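Local coordinates for protein mRNA interferase toxin YafQ (Escherichia coli, PDB 4MMG) that cleaves mRNA on the ribosome at AAA lysine codons followed by G or A, inhibiting translation elongation as the toxin of a toxin-antitoxin pair, at residues K17-A22 with E85-Q90. The protein carries 1 engineered substitution. Residues are numbered along the deposited sequence; the frame is centred on the assembly and turned at random.
Sequences KDVKLA and ERTGTQ. Engineered in segment 85-90: Q90 (natural residue His).
OD2 of D18 takes two donors from the strand: NE of R86 at 2.9 Å, nearly straight at 168° and at the syn lone pair of OD2, and the backbone N of T87 at 3.0 Å, tilted out of the carboxylate plane on the anti side. The other oxygen, OD1, accepts from R86 NH2 at 3.0 Å, so the guanidinium meets the acid side-on through NE and one terminal nitrogen, with the two flat groups turned 34° apart. R86 gets there by bending: its side chain crosses that of D18 at about a right angle, and the bends at chi2 and chi3 bring the NE/NH2 edge in plane against the carboxylate. Q14, one helical turn earlier, adds its NE2 to OD1 and fixes the carboxylate from the helix side as well. This is the RelE-family arrangement of a helix laid on the sheet, with residues 17-22 of helix 13-24 running 15° from parallel to residues 85-88 of strand 81-88; R86 itself belongs to the classic beta bulge that it forms with E85 opposite I74. Beside the ion pair, CG2 of T87 packs on D18 CB at 3.6 Å and more loosely against V19, while T87 OG1 turns to the carbonyl of I72 in the adjoining strand. One water donates to both D18 O (2.8 Å) and T87 O (3.1 Å), tying helix backbone to strand backbone shortly before the chain turns toward the engineered Q90, at the inferred proton-donor position.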
loop_
_atom_site.group_PDB
_atom_site.type_symbol
_atom_site.label_atom_id
_atom_site.label_comp_id
_atom_site.label_asym_id
_atom_site.label_seq_id
_atom_site.Cartn_x
_atom_site.Cartn_y
_atom_site.Cartn_z
ATOM N N LYS A 17 -7.072 2.985 -10.004
ATOM C CA LYS A 17 -8.480 3.293 -9.763
ATOM C C LYS A 17 -8.685 3.659 -8.296
ATOM O O LYS A 17 -9.375 4.630 -7.978
ATOM C CB LYS A 17 -9.366 2.108 -10.135
ATOM C CG LYS A 17 -9.375 1.770 -11.621
ATOM C CD LYS A 17 -10.311 0.610 -11.895
ATOM C CE LYS A 17 -10.323 0.256 -13.376
ATOM N NZ LYS A 17 -11.314 -0.811 -13.668
ATOM N N ASP A 18 -8.060 2.891 -7.409
ATOM C CA ASP A 18 -8.169 3.148 -5.972
ATOM C C ASP A 18 -7.654 4.539 -5.594
ATOM O O ASP A 18 -8.250 5.229 -4.762
ATOM C CB ASP A 18 -7.388 2.092 -5.182
ATOM C CG ASP A 18 -8.045 0.722 -5.203
ATOM O OD1 ASP A 18 -9.198 0.586 -5.672
ATOM O OD2 ASP A 18 -7.397 -0.233 -4.725
ATOM N N VAL A 19 -6.545 4.947 -6.196
ATOM C CA VAL A 19 -5.967 6.250 -5.912
ATOM C C VAL A 19 -6.907 7.365 -6.370
ATOM O O VAL A 19 -7.122 8.343 -5.644
ATOM C CB VAL A 19 -4.563 6.402 -6.541
ATOM C CG1 VAL A 19 -4.109 7.858 -6.513
ATOM C CG2 VAL A 19 -3.566 5.510 -5.821
ATOM N N LYS A 20 -7.492 7.210 -7.557
ATOM C CA LYS A 20 -8.457 8.197 -8.038
ATOM C C LYS A 20 -9.663 8.314 -7.109
ATOM O O LYS A 20 -10.144 9.418 -6.847
ATOM C CB LYS A 20 -8.905 7.875 -9.465
ATOM C CG LYS A 20 -7.819 8.104 -10.502
ATOM C CD LYS A 20 -8.344 7.867 -11.908
ATOM C CE LYS A 20 -7.205 7.726 -12.904
ATOM N NZ LYS A 20 -7.594 6.853 -14.051
ATOM N N LEU A 21 -10.135 7.185 -6.593
ATOM C CA LEU A 21 -11.288 7.191 -5.695
ATOM C C LEU A 21 -10.950 7.883 -4.370
ATOM O O LEU A 21 -11.753 8.652 -3.840
ATOM C CB LEU A 21 -11.776 5.763 -5.452
ATOM C CG LEU A 21 -13.056 5.613 -4.638
ATOM C CD1 LEU A 21 -14.216 6.301 -5.340
ATOM C CD2 LEU A 21 -13.367 4.142 -4.394
ATOM N N ALA A 22 -9.757 7.621 -3.840
ATOM C CA ALA A 22 -9.304 8.283 -2.614
ATOM C C ALA A 22 -9.268 9.794 -2.811
ATOM O O ALA A 22 -9.676 10.565 -1.932
ATOM C CB ALA A 22 -7.935 7.758 -2.198
ATOM N N GLU A 85 -0.667 -2.531 -4.755
ATOM C CA GLU A 85 -1.756 -3.404 -5.194
ATOM C C GLU A 85 -3.159 -2.825 -5.045
ATOM O O GLU A 85 -3.931 -2.820 -6.008
ATOM C CB GLU A 85 -1.656 -4.760 -4.494
ATOM C CG GLU A 85 -2.590 -5.808 -5.047
ATOM C CD GLU A 85 -2.238 -6.237 -6.463
ATOM O OE1 GLU A 85 -1.093 -6.015 -6.912
ATOM O OE2 GLU A 85 -3.128 -6.814 -7.139
ATOM N N ARG A 86 -3.506 -2.383 -3.839
ATOM C CA ARG A 86 -4.795 -1.741 -3.583
ATOM C C ARG A 86 -4.648 -0.705 -2.487
ATOM O O ARG A 86 -3.726 -0.781 -1.668
ATOM C CB ARG A 86 -5.859 -2.759 -3.143
ATOM C CG ARG A 86 -6.369 -3.669 -4.253
ATOM C CD ARG A 86 -7.853 -3.955 -4.104
ATOM N NE ARG A 86 -8.662 -2.746 -4.252
ATOM C CZ ARG A 86 -9.970 -2.690 -4.024
ATOM N NH1 ARG A 86 -10.623 -3.771 -3.622
ATOM N NH2 ARG A 86 -10.620 -1.547 -4.175
ATOM N N THR A 87 -5.559 0.257 -2.469
ATOM C CA THR A 87 -5.681 1.147 -1.322
ATOM C C THR A 87 -7.138 1.540 -1.100
ATOM O O THR A 87 -7.897 1.708 -2.058
ATOM C CB THR A 87 -4.750 2.383 -1.437
ATOM O OG1 THR A 87 -4.730 3.081 -0.190
ATOM C CG2 THR A 87 -5.214 3.332 -2.531
ATOM N N GLY A 88 -7.539 1.652 0.162
ATOM C CA GLY A 88 -8.904 2.010 0.487
ATOM C C GLY A 88 -9.252 1.606 1.902
ATOM O O GLY A 88 -8.372 1.399 2.734
ATOM N N THR A 89 -10.545 1.483 2.174
ATOM C CA THR A 89 -11.007 1.084 3.492
ATOM C C THR A 89 -10.752 -0.396 3.707
ATOM O O THR A 89 -10.564 -1.160 2.758
ATOM C CB THR A 89 -12.513 1.333 3.679
ATOM O OG1 THR A 89 -13.242 0.514 2.761
ATOM C CG2 THR A 89 -12.869 2.804 3.460
ATOM N N GLN A 90 -10.768 -0.810 4.966
ATOM C CA GLN A 90 -10.647 -2.221 5.277
ATOM C C GLN A 90 -11.799 -3.016 4.654
ATOM O O GLN A 90 -11.594 -4.107 4.124
ATOM C CB GLN A 90 -10.628 -2.404 6.787
ATOM C CG GLN A 90 -10.361 -3.824 7.227
ATOM C CD GLN A 90 -10.009 -3.892 8.693
ATOM O OE1 GLN A 90 -8.843 -3.747 9.070
ATOM N NE2 GLN A 90 -11.013 -4.100 9.530
HETATM O O HOH W 1 -9.684 4.203 -2.625
#